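Local coordinates for protein kinase domain-containing protein (Chaetomium thermophilum, PDB 6Z3U) that probably phosphorylates serine and threonine residues of target proteins with ATP, as the CDK7-type kinase subunit of the CAK complex, at residues L307-H311 and I312-T316; I257-W260 and Y261-P264; P338-G341 and K342-M346. All coordinates share one frame; numbering follows the deposited sequence.

All three contacts are short-range and lie in the helical lobe of the kinase, in series along the chain. Contact 2, its centre about 11 Å from that of the chain, is partly buried beside the predicted active site; it combines two backbone turn bonds and an arginine next to a carbonyl with apolar contacts of Ile257. Contact 1 ends helix 301-311 in largely buried surroundings and combines a shared carbonyl with apolar packing; contact 3, at the surface, leads into helix 342-349 with one weak backbone bond and a tyrosine ring edge. Contacts 1 and 3 are directly joined, probably through hydrogen bonds from Trp340 to the carbonyls of Lys310 and Ile312. Contact 2 meets contact 1 by packing alone and does not touch contact 3.

Contact 1: L307-H311 and I312-T316; sequences LICKH and IGTPT
This is a local contact at the C-terminal end of helix 301-311, where a glycine turns the chain out of the helix and into the long connection toward helix 342-349; by its position this helix corresponds to the αG of the kinase fold, and the loop to the start of the CMGC-family insert. The evidence for the helix end is a shared acceptor. Ile308 O takes the N-H of Ile312 at 2.8 Å and that of Gly313 at 2.9 Å. The first, from four residues on, is an ordinary helical bond; the second reaches five residues, a wider pi-type turn, and is the straighter of the two (163° at the hydrogen). Gly313 has phi 146°, and with its backbone so turned a side chain would collide with the carbonyl oxygen of Ile312, which accounts for the glycine.

The side chains follow the turn. CG2 of Ile308 faces CB of Ile312 at 4.1 Å; the two branched chains cross obliquely, and Leu296 touches both. Beyond the glycine the chain runs back past Cys309, whose CA-H points almost straight at Gly313 O (CA to O 3.5 Å). Thr314 OG1 accepts the backbone N-H of Ile337 while lying 3.7 Å from Cys309 CB. Next to it, the sulphur SG of Cys309 rests against the ring carbon CD of Pro315 at 3.8 Å.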
# COMPACT_ATOMS: atom_id res chain seq x y z
N LEU B 307 24.95 15.93 -16.63
CA LEU B 307 24.90 14.86 -17.62
C LEU B 307 23.61 14.90 -18.42
O LEU B 307 23.62 14.75 -19.64
CB LEU B 307 25.07 13.50 -16.93
CG LEU B 307 26.49 13.12 -16.52
CD1 LEU B 307 26.48 11.81 -15.74
CD2 LEU B 307 27.40 13.01 -17.72
N ILE B 308 22.48 15.11 -17.74
CA ILE B 308 21.21 15.21 -18.46
C ILE B 308 21.24 16.39 -19.41
O ILE B 308 20.76 16.31 -20.55
CB ILE B 308 20.03 15.28 -17.47
CG1 ILE B 308 19.94 13.98 -16.68
CG2 ILE B 308 18.73 15.55 -18.21
CD1 ILE B 308 18.93 14.01 -15.55
N CYS B 309 21.80 17.52 -18.96
CA CYS B 309 21.94 18.67 -19.85
C CYS B 309 22.80 18.34 -21.05
O CYS B 309 22.51 18.76 -22.18
CB CYS B 309 22.52 19.86 -19.08
SG CYS B 309 21.40 20.62 -17.87
N LYS B 310 23.88 17.58 -20.84
CA LYS B 310 24.81 17.29 -21.93
C LYS B 310 24.19 16.33 -22.94
O LYS B 310 24.26 16.57 -24.15
CB LYS B 310 26.11 16.73 -21.35
CG LYS B 310 27.18 16.41 -22.39
CD LYS B 310 28.34 15.64 -21.75
CE LYS B 310 29.36 15.19 -22.79
NZ LYS B 310 30.22 16.31 -23.28
N HIS B 311 23.58 15.25 -22.46
CA HIS B 311 23.16 14.15 -23.33
C HIS B 311 21.69 14.19 -23.72
O HIS B 311 21.32 13.55 -24.71
CB HIS B 311 23.45 12.80 -22.66
CG HIS B 311 24.91 12.45 -22.59
ND1 HIS B 311 25.91 13.33 -22.94
CD2 HIS B 311 25.53 11.30 -22.24
CE1 HIS B 311 27.08 12.75 -22.80
NE2 HIS B 311 26.88 11.51 -22.37
N ILE B 312 20.84 14.91 -22.99
CA ILE B 312 19.42 15.02 -23.31
C ILE B 312 19.06 16.44 -23.72
O ILE B 312 18.39 16.64 -24.74
CB ILE B 312 18.55 14.54 -22.13
CG1 ILE B 312 18.65 13.03 -21.95
CG2 ILE B 312 17.09 14.93 -22.36
CD1 ILE B 312 19.73 12.61 -20.98
N GLY B 313 19.49 17.42 -22.96
CA GLY B 313 19.21 18.81 -23.24
C GLY B 313 19.04 19.60 -21.96
O GLY B 313 18.66 19.09 -20.91
N THR B 314 19.34 20.89 -22.04
CA THR B 314 19.21 21.77 -20.89
C THR B 314 17.74 22.11 -20.67
O THR B 314 17.12 22.70 -21.56
CB THR B 314 20.02 23.05 -21.08
OG1 THR B 314 21.42 22.74 -21.12
CG2 THR B 314 19.76 24.03 -19.95
N PRO B 315 17.14 21.75 -19.53
CA PRO B 315 15.76 22.18 -19.26
C PRO B 315 15.70 23.69 -19.06
O PRO B 315 16.52 24.27 -18.34
CB PRO B 315 15.39 21.42 -17.98
CG PRO B 315 16.69 21.09 -17.34
CD PRO B 315 17.67 20.88 -18.46
N THR B 316 14.71 24.32 -19.70
CA THR B 316 14.54 25.76 -19.63
C THR B 316 13.06 26.09 -19.47
O THR B 316 12.19 25.22 -19.63
CB THR B 316 15.10 26.46 -20.87
OG1 THR B 316 14.28 26.13 -22.00
CG2 THR B 316 16.53 26.02 -21.13

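Contact 2: I257-W260 and Y261-P264; sequences ITRW and YRPP
Arg259 O receives the backbone N-H of Arg262 at 2.8 Å, an almost straight bond (169° at the hydrogen) that comes from well above the carbonyl plane. One residue earlier Thr258 O takes the N-H of Tyr261 at 2.9 Å, also from above the plane. Two successive bonds spanning three residues define a 3-10-like turn, and they bring the side chains before and after it together.

Ile257 packs against the far end of the turn by two branches. Its CG2 lies 3.9 Å from Tyr261 CB, while CG1 carries CD1 to Pro263 CD at 3.5 Å; the two side chains meet at about a right angle. The carbonyl O of Ile257 lies over one face of the Arg262 guanidinium, where the N-H directions suit it poorly, and it is not counted as a hydrogen bond. The Arg262 chain bends at chi3 (-48°) to bring the group there. Tyr261 presents its ring edge to Thr258 CB at 4.0 Å, and Trp260 CB makes an off-centre CH-pi contact with the same ring, 4.2 Å from its centroid.

The polar ends are tied outward. Thr258 OG1 is hydrogen-bonded to Asp220, the predicted proton acceptor; Arg259 forms a salt bridge with Glu301, to which Arg262 adds a long, weak ion pair, and Tyr261 OH bonds to Glu288 on helix 276-291.

Ile257 has a positive phi (69°), as the equivalent residue does in activated CDK2, where the unusual positive-phi backbone helps shape a proline-selecting pocket. With the Pro-Pro-Glu version of the APE motif starting at Pro263, this is consistent with the P+1 loop of a proline-directed, CDK-type kinase.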
# COMPACT_ATOMS: atom_id res chain seq x y z
N ILE B 257 14.67 6.93 -6.07
CA ILE B 257 15.27 6.47 -7.33
C ILE B 257 16.78 6.67 -7.27
O ILE B 257 17.27 7.76 -6.95
CB ILE B 257 14.69 7.21 -8.55
CG1 ILE B 257 13.16 7.22 -8.50
CG2 ILE B 257 15.15 6.54 -9.83
CD1 ILE B 257 12.52 7.99 -9.64
N THR B 258 17.53 5.62 -7.60
CA THR B 258 18.98 5.74 -7.67
C THR B 258 19.36 6.88 -8.61
O THR B 258 18.70 7.12 -9.62
CB THR B 258 19.59 4.42 -8.14
OG1 THR B 258 19.17 3.36 -7.27
CG2 THR B 258 21.11 4.50 -8.13
N ARG B 259 20.45 7.58 -8.27
CA ARG B 259 20.81 8.80 -8.98
C ARG B 259 20.81 8.60 -10.49
O ARG B 259 20.16 9.34 -11.23
CB ARG B 259 22.18 9.29 -8.52
CG ARG B 259 22.55 10.67 -9.06
CD ARG B 259 23.96 11.09 -8.67
NE ARG B 259 24.20 11.01 -7.23
CZ ARG B 259 24.91 10.06 -6.62
NH1 ARG B 259 25.06 10.08 -5.31
NH2 ARG B 259 25.49 9.09 -7.33
N TRP B 260 21.54 7.58 -10.96
CA TRP B 260 21.71 7.39 -12.40
C TRP B 260 20.39 7.26 -13.14
O TRP B 260 20.35 7.46 -14.36
CB TRP B 260 22.57 6.15 -12.66
CG TRP B 260 23.94 6.23 -12.06
CD1 TRP B 260 24.50 7.30 -11.44
CD2 TRP B 260 24.92 5.18 -12.02
NE1 TRP B 260 25.78 7.00 -11.02
CE2 TRP B 260 26.05 5.70 -11.37
CE3 TRP B 260 24.95 3.86 -12.48
CZ2 TRP B 260 27.20 4.94 -11.16
CZ3 TRP B 260 26.09 3.11 -12.27
CH2 TRP B 260 27.20 3.65 -11.62
N TYR B 261 19.31 6.92 -12.44
CA TYR B 261 17.99 6.74 -13.05
C TYR B 261 16.99 7.77 -12.55
O TYR B 261 15.80 7.66 -12.86
CB TYR B 261 17.48 5.32 -12.77
CG TYR B 261 18.52 4.26 -13.06
CD1 TYR B 261 19.46 3.91 -12.11
CD2 TYR B 261 18.57 3.63 -14.30
CE1 TYR B 261 20.42 2.95 -12.37
CE2 TYR B 261 19.53 2.66 -14.57
CZ TYR B 261 20.45 2.33 -13.59
OH TYR B 261 21.40 1.38 -13.85
N ARG B 262 17.44 8.78 -11.80
CA ARG B 262 16.54 9.78 -11.22
C ARG B 262 16.11 10.78 -12.29
O ARG B 262 16.97 11.29 -13.02
CB ARG B 262 17.23 10.53 -10.09
CG ARG B 262 16.28 11.19 -9.10
CD ARG B 262 17.01 12.14 -8.16
NE ARG B 262 18.21 11.56 -7.56
CZ ARG B 262 18.23 10.72 -6.53
NH1 ARG B 262 17.09 10.32 -5.97
NH2 ARG B 262 19.39 10.27 -6.07
N PRO B 263 14.83 11.08 -12.42
CA PRO B 263 14.40 12.05 -13.44
C PRO B 263 14.78 13.46 -13.04
O PRO B 263 15.09 13.72 -11.87
CB PRO B 263 12.87 11.87 -13.47
CG PRO B 263 12.53 11.39 -12.11
CD PRO B 263 13.68 10.54 -11.66
N PRO B 264 14.78 14.40 -13.99
CA PRO B 264 15.19 15.77 -13.65
C PRO B 264 14.29 16.44 -12.63
O PRO B 264 14.78 17.20 -11.79
CB PRO B 264 15.18 16.49 -15.01
CG PRO B 264 14.31 15.65 -15.89
CD PRO B 264 14.50 14.24 -15.43

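Contact 3: P338-G341 and K342-M346; sequences PVWG and KDAYM
Tyr345 turns its ring edge to the backbone of the preceding loop: Trp340 O and Gly341 O both lie in the ring plane, at 3.6 Å from CE1 and 3.0 Å from CD1 respectively. On the Trp340 indole, Pro338 O sits above one face, displaced toward the rim, and Ala344 CB approaches obliquely, 3.9 Å from CE3. The carbon CB of Trp340 touches Ala344 and Tyr345, with Ala344 CB at 3.7 Å and Tyr345 CE1 at 3.9 Å. Tyr345 CG is anti to its own carbonyl carbon (chi1 -70°), which swings the ring back along the incoming chain. The backbone adds one weak bond, Ala344 N to Gly341 O at 3.0 Å, bent to 126° at the hydrogen. With an alanine in place of Tyr345, the loop carbonyls would probably lose the ring edge beside them, leaving a gap beside Trp340 CB.

This loop-to-helix junction ends the connection after αG, probably within the CMGC-type insert. From helix 353-363, Trp361 donates to Trp340 O and meets the Tyr345 ring at about 70°, while Asp358 forms a salt bridge with Lys342; Trp340 NE1 reaches the other way, to Lys310 O on helix 301-311.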
# COMPACT_ATOMS: atom_id res chain seq x y z
N PRO B 338 20.74 22.73 -26.69
CA PRO B 338 19.38 22.48 -27.18
C PRO B 338 19.01 21.02 -27.06
O PRO B 338 19.84 20.12 -27.20
CB PRO B 338 19.44 22.93 -28.65
CG PRO B 338 20.60 23.86 -28.73
CD PRO B 338 21.59 23.35 -27.72
N VAL B 339 17.72 20.78 -26.78
CA VAL B 339 17.24 19.42 -26.59
C VAL B 339 17.43 18.61 -27.86
O VAL B 339 17.04 19.04 -28.96
CB VAL B 339 15.76 19.44 -26.15
CG1 VAL B 339 15.25 18.03 -25.95
CG2 VAL B 339 15.61 20.26 -24.89
N TRP B 340 18.06 17.44 -27.73
CA TRP B 340 18.29 16.58 -28.87
C TRP B 340 17.00 15.91 -29.32
O TRP B 340 16.20 15.46 -28.50
CB TRP B 340 19.33 15.51 -28.52
CG TRP B 340 20.62 16.05 -28.00
CD1 TRP B 340 21.05 16.01 -26.70
CD2 TRP B 340 21.64 16.71 -28.75
NE1 TRP B 340 22.29 16.60 -26.60
CE2 TRP B 340 22.67 17.04 -27.84
CE3 TRP B 340 21.79 17.05 -30.09
CZ2 TRP B 340 23.83 17.70 -28.24
CZ3 TRP B 340 22.94 17.71 -30.49
CH2 TRP B 340 23.95 18.03 -29.57
N GLY B 341 16.81 15.83 -30.64
CA GLY B 341 15.65 15.17 -31.20
C GLY B 341 15.88 13.69 -31.45
O GLY B 341 16.95 13.15 -31.17
N LYS B 342 14.85 13.04 -32.00
CA LYS B 342 14.93 11.60 -32.25
C LYS B 342 16.15 11.25 -33.09
O LYS B 342 16.84 10.26 -32.81
CB LYS B 342 13.66 11.10 -32.93
CG LYS B 342 12.40 11.29 -32.11
CD LYS B 342 11.15 10.82 -32.86
CE LYS B 342 9.88 11.34 -32.20
NZ LYS B 342 8.63 11.00 -32.95
N ASP B 343 16.43 12.03 -34.13
CA ASP B 343 17.54 11.70 -35.02
C ASP B 343 18.85 11.63 -34.25
O ASP B 343 19.68 10.75 -34.50
CB ASP B 343 17.62 12.73 -36.14
CG ASP B 343 16.39 12.73 -37.02
OD1 ASP B 343 15.43 11.99 -36.69
OD2 ASP B 343 16.37 13.46 -38.03
N ALA B 344 19.05 12.54 -33.29
CA ALA B 344 20.32 12.58 -32.58
C ALA B 344 20.57 11.30 -31.80
O ALA B 344 21.72 10.91 -31.59
CB ALA B 344 20.34 13.78 -31.63
N TYR B 345 19.51 10.61 -31.37
CA TYR B 345 19.67 9.37 -30.63
C TYR B 345 19.97 8.19 -31.53
O TYR B 345 20.47 7.16 -31.04
CB TYR B 345 18.40 9.07 -29.82
CG TYR B 345 18.17 10.01 -28.66
CD1 TYR B 345 17.70 11.30 -28.87
CD2 TYR B 345 18.41 9.60 -27.36
CE1 TYR B 345 17.48 12.16 -27.81
CE2 TYR B 345 18.19 10.45 -26.29
CZ TYR B 345 17.73 11.73 -26.52
OH TYR B 345 17.52 12.58 -25.47
N MET B 346 19.70 8.30 -32.83
CA MET B 346 19.85 7.16 -33.73
C MET B 346 21.29 6.67 -33.77
O MET B 346 21.55 5.47 -33.87
CB MET B 346 19.37 7.53 -35.13
CG MET B 346 18.78 6.38 -35.92
SD MET B 346 17.20 5.81 -35.25
CE MET B 346 16.17 7.26 -35.50